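Local coordinates for protein DynE8 (Micromonospora chersina, PDB 4AMM) that serves as the acyltransferase domain of an iterative polyketide synthase in enediyne biosynthesis, probably loading acyl units for assembly of the dynemicin chain, at residues 366-371 and 376-381; 236-239 and 245-248; 72-75 and 81-84; 146-151 and 199-204; 304-307 and 312-315. All blocks are in the same frame, centred on the assembly; numbering follows the deposited sequence. Where two conformers were deposited one is given.

Interaction 1 (366-371 and 376-381); sequences VSLDAG and AGMAAG
L368, just past the end of strand 365-367, brings its CA to 4.3 Å from the CA of G377 in the first turn of helix 376-387, and no direct hydrogen bond joins the two backbones. Glycine makes the approach possible: a side chain on G377 would run into D369 CB and the carbonyls of S367 and L368, and one on G381 would meet L368 CD2. That methyl lies 3.8 Å from G381 CA, and V366 CG2 rests at the same 3.8 Å from A380 CB. The thioether of M378, bent at both chi2 and chi3, folds over the loop so that SD lies 3.8 Å from A370 CA; M378 has a second conformer, so finer detail is doubtful. Polar contact passes through water. One water accepts from G377 N and lies 2.8 Å from D369 OD2, to which it probably donates, while another links M378 N to D369 O. S367 OG accepts from D369 N in an ST turn and also bonds G351 O; D369 OD1 takes the N-H of G351. The chemistry is thus divided: methyl contacts from V366 to A380 CB and from L368 to the backbone of G381, and water-relayed amides at the first turn.

Interaction 2 (236-239 and 245-248); sequences VAVD and VVVA
V238 and V246 lie side by side and point the same way from the sheet, CB to CB 3.8 Å, as a hydrogen-bonded pair of the antiparallel hairpin formed by strands 235-241 and 244-250. On the other face V245 meets two partners, each with a different branch and each at a slant. Its CG1 comes to 3.9 Å from CG1 of V236, the methyl that stands anti to the V236 backbone N (chi1 175°), while its CG2 touches D239 OD1. A237 CB points across the strands instead and meets the methyl of A248 at 3.7 Å. This irregular sorting has its origin in a classic beta bulge: A237 and V238 together face V246, and the register slips by one residue. V246 O is therefore gripped twice, by A237 N at 2.8 Å and by V238 N at 3.0 Å, both donors tilted from the carbonyl plane. V246 N returns a nearly straight bond, 171° at the hydrogen, to V238 O. The carboxylate of D239 is engaged beyond the hairpin in a salt bridge to R334. Among its neighbours the hairpin is central in a mixed sheet: strand 213-218 flanks V245 and V247, the short strand 331-332 flanks A237 and D239, helix 222-229 packs on V236 and V245, and helix 251-264 packs on V247.

Interaction 3 (72-75 and 81-84); sequences LGHL and RLLD
R81 begins the short strand 81-84 by setting its backbone against the rim of the H74 imidazole, near the C-terminal end of helix 61-76. As modelled, R81 N lies in the plane of the ring, 3.0 Å from H74 CE1, a distance so short that it is doubtful and says nothing secure about which ring atom is which. The R81 side chain turns away from the helix; its guanidinium has a long, weak ion pair with D343. L82 follows and carries the packing. Its CB sits over the centre of the H74 ring, 3.8 Å from the centroid and only 1° off the ring normal, a CH-pi contact centred on the ring. Beyond CB the leucine crosses the imidazole at a slant, and CD1 reaches H74 CB at 4.1 Å. The histidine gets there because CG stands anti to the H74 backbone N (chi1 -172°), which swings the ring out from the helix and over the strand. L82 is also tied by its backbone to L91 of strand 89-92, and the side chains of both H74 and L82 touch L91. L83 faces elsewhere, onto V92, L97 and T364. D84 restores the link to the helix one turn earlier, since its OD2 forms a salt bridge with R70. The strand is an outer member of the four-stranded antiparallel sheet in the N-terminal part of the chain, consistent with the linker that precedes the acyltransferase core in related synthases. Chemically, the union within 72-75 and 81-84 rests on one ring, with leucine carbon over its face and the R81 peptide at its rim.

Interaction 4 (146-151 and 199-204); sequences VAQPAI and RARGEA
Q148 and R201 join two antiparallel helices, 144-165 and 191-206, of the alpha/beta acyltransferase core; the axes of the short segments approach to 7.6 Å at 158°. The polar link is one hydrogen bond: R201 NH1 donates to Q148 OE1 at 2.9 Å. The oxygen lies in the guanidinium plane, but the donor stands 52° above the plane of the Q148 carbonyl, and the two flat groups are turned 62° apart. R201 reaches so far because its chain is extended from CG to NE. NH2 of the same guanidinium bonds S176 OG, the serine of a GxSxG sequence that probably forms the nucleophile elbow, consistent with the arginine that binds the extender carboxylate in related acyltransferases. Q148 NE2 is held by T144 OG1, which fixes the amide's rotation. A leucine in place of Q148 would probably leave R201 NH1 without this acceptor and the guanidinium freer to turn beside the serine. Close packing comes from G202, whose CA lies 4.0 Å from Q148 CB; a methyl there would be tight against it. Apolar contact completes the seam on the outer side, where P149, at a kink in the first helix, lays CB over one face of the R199 guanidinium, crossing the arginine at about a right angle, with P149 CB 3.7 Å from R199 CG.

Interaction 5 (304-307 and 312-315); sequences PVAS and AWWA
W314 N donates to V305 O over 2.8 Å, nearly in line with the C=O bond, and S307 N donates to A312 O over 3.0 Å, with the donor tilted from the plane of that carbonyl. These two bonds frame the single backbone bridge between A306 and W313, whose CA atoms lie 4.4 Å apart. A water joins the same two chain segments, accepting from V305 N and donating to W314 O at 2.8 Å. The hydroxyl of S307 serves the intervening turn: OG bonds E179 and also the backbone N of V309 and T310, while S307 CB touches A312 O. Around this polar core the two tryptophans go separate ways. W313 starts out away from the strand, but with CG anti to its carbonyl carbon (chi1 -67°) the indole doubles back beneath it. A306 CB then stands over one face of the six-membered ring, offset toward the rim, 4.2 Å from the centroid in a CH-pi contact, and P304 CB approaches CZ3 of W313 obliquely to 3.6 Å. With an alanine at W313 both P304 and A306 would probably lose the indole they pack on, and a gap is likely to open beside V305 O, which the indole CE3 now touches. W314 instead points to the strand, its CB 4.1 Å from V305 CB. In the fold, strand 305-306 is an outermost strand of the parallel sheet, hydrogen-bonded to A172 of strand 171-174; W314 packs between helices 178-185 and 319-328, while W313 and A306 meet helix 333-339.

From the N terminus, interaction 3 comes first, closing the turn between helix 61-76 and strand 81-84 in the N-terminal antiparallel sheet. Interaction 4 has the longest reach along the sequence, bringing together helices 144-165 and 191-206 across 47 residues. Interaction 2 closes a hairpin in the mixed sheet, interaction 5 the short loop after strand 305-306, and interaction 1 the loop from strand 365-367 into helix 376-387. None nests in or crosses another; all are in series. Interactions 5 and 1 belong to the two outermost strands of one parallel sheet, their centres 25 Å apart, whereas interactions 3 and 4 lie on opposite sides of the chain's centre.

Interaction 1 (366-371 and 376-381)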
loop_
_atom_site.group_PDB
_atom_site.type_symbol
_atom_site.label_atom_id
_atom_site.label_comp_id
_atom_site.label_asym_id
_atom_site.label_seq_id
_atom_site.Cartn_x
_atom_site.Cartn_y
_atom_site.Cartn_z
ATOM N N VAL A 366 -5.726 -0.623 -4.107
ATOM C CA VAL A 366 -5.369 -1.937 -4.593
ATOM C C VAL A 366 -3.876 -2.099 -4.577
ATOM O O VAL A 366 -3.168 -1.074 -4.752
ATOM C CB VAL A 366 -5.972 -2.128 -5.994
ATOM C CG1 VAL A 366 -5.428 -1.137 -6.949
ATOM C CG2 VAL A 366 -5.773 -3.534 -6.508
ATOM N N SER A 367 -3.320 -3.267 -4.324
ATOM C CA SER A 367 -1.876 -3.431 -4.240
ATOM C C SER A 367 -1.358 -4.130 -5.472
ATOM O O SER A 367 -1.926 -5.149 -5.942
ATOM C CB SER A 367 -1.542 -4.284 -2.989
ATOM O OG SER A 367 -0.127 -4.438 -2.946
ATOM N N LEU A 368 -0.227 -3.672 -5.993
ATOM C CA LEU A 368 0.514 -4.392 -7.008
ATOM C C LEU A 368 1.107 -5.678 -6.473
ATOM O O LEU A 368 1.473 -6.520 -7.307
ATOM C CB LEU A 368 1.680 -3.512 -7.492
ATOM C CG LEU A 368 1.247 -2.430 -8.458
ATOM C CD1 LEU A 368 2.343 -1.397 -8.585
ATOM C CD2 LEU A 368 0.904 -3.007 -9.882
ATOM N N ASP A 369 1.304 -5.818 -5.147
ATOM C CA ASP A 369 1.827 -7.070 -4.546
ATOM C C ASP A 369 3.130 -7.491 -5.212
ATOM O O ASP A 369 3.257 -8.575 -5.736
ATOM C CB ASP A 369 0.760 -8.139 -4.507
ATOM C CG ASP A 369 1.112 -9.270 -3.573
ATOM O OD1 ASP A 369 2.112 -9.180 -2.780
ATOM O OD2 ASP A 369 0.332 -10.268 -3.619
ATOM N N ALA A 370 4.066 -6.546 -5.281
ATOM C CA ALA A 370 5.338 -6.749 -6.008
ATOM C C ALA A 370 6.179 -7.866 -5.353
ATOM O O ALA A 370 6.321 -7.910 -4.140
ATOM C CB ALA A 370 6.165 -5.459 -6.077
ATOM N N GLY A 371 6.678 -8.759 -6.188
ATOM C CA GLY A 371 7.446 -9.927 -5.725
ATOM C C GLY A 371 6.624 -11.151 -5.365
ATOM O O GLY A 371 7.190 -12.153 -4.912
ATOM N N ALA A 376 -1.954 -11.877 -9.329
ATOM C CA ALA A 376 -3.213 -11.221 -8.974
ATOM C C ALA A 376 -2.977 -9.720 -8.798
ATOM O O ALA A 376 -3.697 -8.903 -9.415
ATOM C CB ALA A 376 -3.808 -11.847 -7.670
ATOM N N GLY A 377 -2.011 -9.349 -7.959
ATOM C CA GLY A 377 -1.803 -7.935 -7.632
ATOM C C GLY A 377 -1.259 -7.155 -8.818
ATOM O O GLY A 377 -1.728 -6.060 -9.032
ATOM N N MET A 378 -0.270 -7.713 -9.551
ATOM C CA MET A 378 0.284 -6.980 -10.667
ATOM C C MET A 378 -0.831 -6.782 -11.679
ATOM O O MET A 378 -0.934 -5.686 -12.183
ATOM C CB MET A 378 1.558 -7.554 -11.280
ATOM C CG MET A 378 2.664 -7.867 -10.260
ATOM S SD MET A 378 3.442 -6.540 -9.329
ATOM C CE MET A 378 3.880 -5.678 -10.820
ATOM N N ALA A 379 -1.708 -7.756 -11.916
ATOM C CA ALA A 379 -2.803 -7.501 -12.856
ATOM C C ALA A 379 -3.775 -6.520 -12.341
ATOM O O ALA A 379 -4.141 -5.570 -13.094
ATOM C CB ALA A 379 -3.560 -8.797 -13.203
ATOM N N ALA A 380 -4.247 -6.589 -11.115
ATOM C CA ALA A 380 -5.248 -5.662 -10.624
ATOM C C ALA A 380 -4.717 -4.229 -10.476
ATOM O O ALA A 380 -5.394 -3.263 -10.770
ATOM C CB ALA A 380 -5.836 -6.208 -9.257
ATOM N N GLY A 381 -3.515 -4.092 -9.956
ATOM C CA GLY A 381 -2.862 -2.816 -9.821
ATOM C C GLY A 381 -2.609 -2.198 -11.186
ATOM O O GLY A 381 -2.789 -0.977 -11.301
HETATM O O HOH W 1 1.389 -9.588 -7.954
HETATM O O HOH W 2 -0.593 -11.046 -6.139
#

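Interaction 2 (236-239 and 245-248)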
loop_
_atom_site.group_PDB
_atom_site.type_symbol
_atom_site.label_atom_id
_atom_site.label_comp_id
_atom_site.label_asym_id
_atom_site.label_seq_id
_atom_site.Cartn_x
_atom_site.Cartn_y
_atom_site.Cartn_z
ATOM N N VAL A 236 1.389 6.364 21.856
ATOM C CA VAL A 236 0.937 6.036 20.509
ATOM C C VAL A 236 2.107 5.782 19.608
ATOM O O VAL A 236 3.072 6.601 19.546
ATOM C CB VAL A 236 0.094 7.201 19.973
ATOM C CG1 VAL A 236 -0.304 6.984 18.546
ATOM C CG2 VAL A 236 -1.237 7.323 20.777
ATOM N N ALA A 237 2.084 4.644 18.911
ATOM C CA ALA A 237 3.099 4.246 17.992
ATOM C C ALA A 237 2.632 4.382 16.566
ATOM O O ALA A 237 3.420 4.826 15.714
ATOM C CB ALA A 237 3.463 2.752 18.313
ATOM N N VAL A 238 1.368 3.998 16.264
ATOM C CA VAL A 238 0.946 4.004 14.869
ATOM C C VAL A 238 -0.498 4.512 14.884
ATOM O O VAL A 238 -1.381 3.927 15.510
ATOM C CB VAL A 238 0.980 2.590 14.275
ATOM C CG1 VAL A 238 0.492 2.619 12.782
ATOM C CG2 VAL A 238 2.363 1.930 14.404
ATOM N N ASP A 239 -0.761 5.624 14.207
ATOM C CA ASP A 239 -2.150 6.176 14.063
ATOM C C ASP A 239 -2.633 5.804 12.702
ATOM O O ASP A 239 -2.309 6.467 11.678
ATOM C CB ASP A 239 -2.145 7.688 14.236
ATOM C CG ASP A 239 -3.509 8.282 14.066
ATOM O OD1 ASP A 239 -4.532 7.546 14.001
ATOM O OD2 ASP A 239 -3.514 9.565 13.881
ATOM N N VAL A 245 -5.507 2.188 16.192
ATOM C CA VAL A 245 -4.327 2.953 16.732
ATOM C C VAL A 245 -3.517 1.918 17.501
ATOM O O VAL A 245 -4.076 1.090 18.307
ATOM C CB VAL A 245 -4.777 4.035 17.607
ATOM C CG1 VAL A 245 -3.523 4.768 18.227
ATOM C CG2 VAL A 245 -5.558 5.074 16.773
ATOM N N VAL A 246 -2.222 1.903 17.316
ATOM C CA VAL A 246 -1.301 0.944 17.969
ATOM C C VAL A 246 -0.563 1.736 19.030
ATOM O O VAL A 246 -0.013 2.832 18.716
ATOM C CB VAL A 246 -0.382 0.288 17.014
ATOM C CG1 VAL A 246 0.558 -0.739 17.700
ATOM C CG2 VAL A 246 -1.143 -0.397 15.873
ATOM N N VAL A 247 -0.475 1.267 20.236
ATOM C CA VAL A 247 0.360 1.790 21.323
ATOM C C VAL A 247 1.528 0.886 21.601
ATOM O O VAL A 247 1.550 -0.287 21.167
ATOM C CB VAL A 247 -0.404 2.089 22.633
ATOM C CG1 VAL A 247 -1.534 3.102 22.357
ATOM C CG2 VAL A 247 -0.958 0.789 23.263
ATOM N N ALA A 248 2.563 1.452 22.210
ATOM C CA ALA A 248 3.840 0.727 22.424
ATOM C C ALA A 248 4.403 1.121 23.763
ATOM O O ALA A 248 4.209 2.207 24.284
ATOM C CB ALA A 248 4.821 1.015 21.324
#

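Interaction 3 (72-75 and 81-84)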
loop_
_atom_site.group_PDB
_atom_site.type_symbol
_atom_site.label_atom_id
_atom_site.label_comp_id
_atom_site.label_asym_id
_atom_site.label_seq_id
_atom_site.Cartn_x
_atom_site.Cartn_y
_atom_site.Cartn_z
ATOM N N LEU A 72 -21.029 -3.080 -18.377
ATOM C CA LEU A 72 -22.160 -2.732 -19.253
ATOM C C LEU A 72 -23.377 -2.300 -18.458
ATOM O O LEU A 72 -24.019 -1.311 -18.813
ATOM C CB LEU A 72 -22.556 -3.905 -20.157
ATOM C CG LEU A 72 -21.551 -4.196 -21.285
ATOM C CD1 LEU A 72 -21.562 -5.564 -21.901
ATOM C CD2 LEU A 72 -21.667 -3.126 -22.395
ATOM N N GLY A 73 -23.637 -2.940 -17.339
ATOM C CA GLY A 73 -24.785 -2.535 -16.534
ATOM C C GLY A 73 -24.594 -1.138 -16.013
ATOM O O GLY A 73 -25.535 -0.341 -15.986
ATOM N N HIS A 74 -23.354 -0.828 -15.551
ATOM C CA HIS A 74 -23.007 0.464 -15.063
ATOM C C HIS A 74 -23.206 1.534 -16.144
ATOM O O HIS A 74 -23.845 2.584 -15.881
ATOM C CB HIS A 74 -21.521 0.475 -14.594
ATOM C CG HIS A 74 -21.104 1.740 -13.879
ATOM N ND1 HIS A 74 -20.271 2.723 -14.418
ATOM C CD2 HIS A 74 -21.352 2.133 -12.615
ATOM C CE1 HIS A 74 -20.071 3.676 -13.523
ATOM N NE2 HIS A 74 -20.725 3.345 -12.420
ATOM N N LEU A 75 -22.663 1.289 -17.350
ATOM C CA LEU A 75 -22.798 2.282 -18.423
ATOM C C LEU A 75 -24.321 2.409 -18.752
ATOM O O LEU A 75 -24.751 3.519 -19.091
ATOM C CB LEU A 75 -22.008 1.831 -19.650
ATOM C CG LEU A 75 -20.480 1.796 -19.507
ATOM C CD1 LEU A 75 -19.852 1.106 -20.697
ATOM C CD2 LEU A 75 -19.982 3.226 -19.384
ATOM N N ARG A 81 -18.021 5.796 -13.723
ATOM C CA ARG A 81 -16.885 5.527 -12.814
ATOM C C ARG A 81 -17.254 4.378 -11.893
ATOM O O ARG A 81 -18.103 4.572 -10.983
ATOM C CB ARG A 81 -16.588 6.764 -11.976
ATOM C CG ARG A 81 -15.249 6.655 -11.193
ATOM C CD ARG A 81 -14.847 7.839 -10.399
ATOM N NE ARG A 81 -14.730 9.022 -11.249
ATOM C CZ ARG A 81 -14.344 10.207 -10.777
ATOM N NH1 ARG A 81 -14.030 10.326 -9.492
ATOM N NH2 ARG A 81 -14.261 11.249 -11.582
ATOM N N LEU A 82 -16.636 3.219 -12.082
ATOM C CA LEU A 82 -16.858 1.992 -11.296
ATOM C C LEU A 82 -15.454 1.582 -10.858
ATOM O O LEU A 82 -14.655 1.166 -11.727
ATOM C CB LEU A 82 -17.553 0.944 -12.134
ATOM C CG LEU A 82 -18.029 -0.281 -11.329
ATOM C CD1 LEU A 82 -18.671 -1.300 -12.305
ATOM C CD2 LEU A 82 -17.000 -1.001 -10.497
ATOM N N LEU A 83 -15.090 1.690 -9.588
ATOM C CA LEU A 83 -13.752 1.363 -9.133
ATOM C C LEU A 83 -13.959 0.256 -8.093
ATOM O O LEU A 83 -14.374 0.606 -6.987
ATOM C CB LEU A 83 -13.060 2.582 -8.529
ATOM C CG LEU A 83 -12.962 3.848 -9.428
ATOM C CD1 LEU A 83 -12.266 4.908 -8.613
ATOM C CD2 LEU A 83 -12.176 3.477 -10.691
ATOM N N ASP A 84 -13.793 -0.992 -8.464
ATOM C CA ASP A 84 -13.956 -2.078 -7.446
ATOM C C ASP A 84 -12.596 -2.763 -7.294
ATOM O O ASP A 84 -12.298 -3.747 -7.961
ATOM C CB ASP A 84 -15.027 -3.048 -7.890
ATOM C CG ASP A 84 -15.358 -4.001 -6.777
ATOM O OD1 ASP A 84 -14.526 -4.149 -5.801
ATOM O OD2 ASP A 84 -16.438 -4.638 -6.903
#

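Interaction 4 (146-151 and 199-204)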
loop_
_atom_site.group_PDB
_atom_site.type_symbol
_atom_site.label_atom_id
_atom_site.label_comp_id
_atom_site.label_asym_id
_atom_site.label_seq_id
_atom_site.Cartn_x
_atom_site.Cartn_y
_atom_site.Cartn_z
ATOM N N VAL A 146 16.277 -8.686 8.513
ATOM C CA VAL A 146 16.114 -9.388 7.228
ATOM C C VAL A 146 14.913 -8.741 6.513
ATOM O O VAL A 146 15.020 -8.463 5.311
ATOM C CB VAL A 146 15.829 -10.915 7.432
ATOM C CG1 VAL A 146 15.410 -11.578 6.124
ATOM C CG2 VAL A 146 17.095 -11.621 8.015
ATOM N N ALA A 147 13.828 -8.432 7.212
ATOM C CA ALA A 147 12.598 -7.983 6.550
ATOM C C ALA A 147 12.738 -6.609 5.963
ATOM O O ALA A 147 12.153 -6.392 4.856
ATOM C CB ALA A 147 11.467 -8.010 7.532
ATOM N N GLN A 148 13.402 -5.678 6.618
ATOM C CA GLN A 148 13.403 -4.303 6.108
ATOM C C GLN A 148 14.037 -4.228 4.728
ATOM O O GLN A 148 13.360 -3.673 3.806
ATOM C CB GLN A 148 14.011 -3.331 7.114
ATOM C CG GLN A 148 13.142 -3.201 8.402
ATOM C CD GLN A 148 13.490 -1.993 9.198
ATOM O OE1 GLN A 148 13.936 -0.989 8.697
ATOM N NE2 GLN A 148 13.321 -2.095 10.545
ATOM N N PRO A 149 15.208 -4.753 4.496
ATOM C CA PRO A 149 15.773 -4.682 3.114
ATOM C C PRO A 149 14.964 -5.523 2.155
ATOM O O PRO A 149 14.875 -5.145 0.964
ATOM C CB PRO A 149 17.212 -5.119 3.273
ATOM C CG PRO A 149 17.235 -5.912 4.633
ATOM C CD PRO A 149 16.200 -5.253 5.480
ATOM N N ALA A 150 14.403 -6.652 2.577
ATOM C CA ALA A 150 13.553 -7.452 1.684
ATOM C C ALA A 150 12.365 -6.680 1.213
ATOM O O ALA A 150 12.085 -6.682 -0.031
ATOM C CB ALA A 150 13.128 -8.714 2.334
ATOM N N ILE A 151 11.654 -6.006 2.112
ATOM C CA ILE A 151 10.466 -5.241 1.703
ATOM C C ILE A 151 10.902 -4.110 0.784
ATOM O O ILE A 151 10.202 -3.833 -0.241
ATOM C CB ILE A 151 9.848 -4.672 2.939
ATOM C CG1 ILE A 151 9.196 -5.870 3.698
ATOM C CG2 ILE A 151 8.774 -3.615 2.627
ATOM C CD1 ILE A 151 8.822 -5.509 5.196
ATOM N N ARG A 199 19.006 -1.776 4.938
ATOM C CA ARG A 199 19.759 -2.849 5.625
ATOM C C ARG A 199 20.262 -2.202 6.923
ATOM O O ARG A 199 20.164 -2.838 7.966
ATOM C CB ARG A 199 20.965 -3.238 4.764
ATOM C CG ARG A 199 20.687 -3.963 3.549
ATOM C CD ARG A 199 22.043 -4.545 2.926
ATOM N NE ARG A 199 21.681 -5.169 1.664
ATOM C CZ ARG A 199 20.952 -6.280 1.576
ATOM N NH1 ARG A 199 20.566 -6.919 2.693
ATOM N NH2 ARG A 199 20.633 -6.761 0.368
ATOM N N ALA A 200 20.773 -0.994 6.909
ATOM C CA ALA A 200 21.310 -0.418 8.141
ATOM C C ALA A 200 20.180 -0.198 9.164
ATOM O O ALA A 200 20.381 -0.375 10.393
ATOM C CB ALA A 200 22.063 0.910 7.801
ATOM N N ARG A 201 19.037 0.226 8.688
ATOM C CA ARG A 201 17.904 0.578 9.539
ATOM C C ARG A 201 17.393 -0.709 10.165
ATOM O O ARG A 201 17.123 -0.742 11.379
ATOM C CB ARG A 201 16.802 1.216 8.697
ATOM C CG ARG A 201 15.577 1.738 9.481
ATOM C CD ARG A 201 14.608 2.372 8.481
ATOM N NE ARG A 201 13.492 3.101 9.120
ATOM C CZ ARG A 201 12.362 2.513 9.510
ATOM N NH1 ARG A 201 12.202 1.192 9.466
ATOM N NH2 ARG A 201 11.374 3.275 9.969
ATOM N N GLY A 202 17.269 -1.790 9.417
ATOM C CA GLY A 202 16.816 -3.039 10.005
ATOM C C GLY A 202 17.822 -3.590 10.973
ATOM O O GLY A 202 17.426 -4.083 12.069
ATOM N N GLU A 203 19.107 -3.463 10.684
ATOM C CA GLU A 203 20.140 -3.924 11.679
ATOM C C GLU A 203 20.001 -3.079 12.967
ATOM O O GLU A 203 19.948 -3.651 14.090
ATOM C CB GLU A 203 21.515 -3.811 11.045
ATOM C CG GLU A 203 22.693 -4.167 12.017
ATOM C CD GLU A 203 24.107 -3.854 11.442
ATOM O OE1 GLU A 203 24.511 -2.673 11.383
ATOM O OE2 GLU A 203 24.806 -4.801 11.024
ATOM N N ALA A 204 19.850 -1.757 12.831
ATOM C CA ALA A 204 19.808 -0.870 14.080
ATOM C C ALA A 204 18.539 -1.240 14.879
ATOM O O ALA A 204 18.574 -1.411 16.109
ATOM C CB ALA A 204 19.800 0.602 13.698
#

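Interaction 5 (304-307 and 312-315)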
loop_
_atom_site.group_PDB
_atom_site.type_symbol
_atom_site.label_atom_id
_atom_site.label_comp_id
_atom_site.label_asym_id
_atom_site.label_seq_id
_atom_site.Cartn_x
_atom_site.Cartn_y
_atom_site.Cartn_z
ATOM N N PRO A 304 5.612 14.879 -4.948
ATOM C CA PRO A 304 5.024 15.103 -3.620
ATOM C C PRO A 304 5.055 13.819 -2.758
ATOM O O PRO A 304 4.656 12.754 -3.221
ATOM C CB PRO A 304 3.587 15.489 -3.918
ATOM C CG PRO A 304 3.781 16.140 -5.312
ATOM C CD PRO A 304 4.603 15.220 -6.009
ATOM N N VAL A 305 5.525 14.000 -1.539
ATOM C CA VAL A 305 5.541 12.922 -0.514
ATOM C C VAL A 305 4.798 13.407 0.716
ATOM O O VAL A 305 5.172 14.430 1.272
ATOM C CB VAL A 305 6.962 12.554 -0.175
ATOM C CG1 VAL A 305 6.921 11.396 0.914
ATOM C CG2 VAL A 305 7.687 12.000 -1.362
ATOM N N ALA A 306 3.690 12.746 1.123
ATOM C CA ALA A 306 2.985 13.071 2.356
ATOM C C ALA A 306 3.666 12.241 3.452
ATOM O O ALA A 306 3.625 11.008 3.372
ATOM C CB ALA A 306 1.516 12.666 2.215
ATOM N N SER A 307 4.333 12.882 4.378
ATOM C CA SER A 307 5.165 12.190 5.375
ATOM C C SER A 307 4.269 11.635 6.484
ATOM O O SER A 307 3.448 12.290 7.076
ATOM C CB SER A 307 6.096 13.197 5.967
ATOM O OG SER A 307 6.910 12.565 7.009
ATOM N N ALA A 312 2.599 15.888 7.241
ATOM C CA ALA A 312 2.547 17.070 6.335
ATOM C C ALA A 312 3.281 16.719 5.124
ATOM O O ALA A 312 4.018 15.756 4.969
ATOM C CB ALA A 312 3.209 18.292 7.019
ATOM N N TRP A 313 3.042 17.507 4.079
ATOM C CA TRP A 313 3.845 17.349 2.913
ATOM C C TRP A 313 5.334 17.574 3.155
ATOM O O TRP A 313 5.743 18.505 3.939
ATOM C CB TRP A 313 3.363 18.320 1.756
ATOM C CG TRP A 313 2.059 18.006 1.227
ATOM C CD1 TRP A 313 0.912 18.690 1.473
ATOM C CD2 TRP A 313 1.683 16.866 0.435
ATOM N NE1 TRP A 313 -0.149 18.080 0.864
ATOM C CE2 TRP A 313 0.304 16.978 0.200
ATOM C CE3 TRP A 313 2.409 15.804 -0.155
ATOM C CZ2 TRP A 313 -0.388 16.058 -0.575
ATOM C CZ3 TRP A 313 1.738 14.896 -0.910
ATOM C CH2 TRP A 313 0.315 15.021 -1.099
ATOM N N TRP A 314 6.171 16.812 2.473
ATOM C CA TRP A 314 7.594 17.023 2.586
ATOM C C TRP A 314 7.885 18.367 1.901
ATOM O O TRP A 314 7.481 18.622 0.790
ATOM C CB TRP A 314 8.282 15.873 1.865
ATOM C CG TRP A 314 9.646 15.749 2.223
ATOM C CD1 TRP A 314 10.646 16.599 1.776
ATOM C CD2 TRP A 314 10.311 14.768 3.099
ATOM N NE1 TRP A 314 11.848 16.215 2.301
ATOM C CE2 TRP A 314 11.682 15.157 3.144
ATOM C CE3 TRP A 314 9.924 13.647 3.853
ATOM C CZ2 TRP A 314 12.624 14.457 3.832
ATOM C CZ3 TRP A 314 10.858 12.984 4.565
ATOM C CH2 TRP A 314 12.217 13.396 4.599
ATOM N N ALA A 315 8.587 19.228 2.621
ATOM C CA ALA A 315 8.967 20.509 1.987
ATOM C C ALA A 315 10.516 20.537 1.954
ATOM O O ALA A 315 11.122 19.803 1.181
ATOM C CB ALA A 315 8.336 21.657 2.748
HETATM O O HOH W 3 6.055 16.955 -0.954
#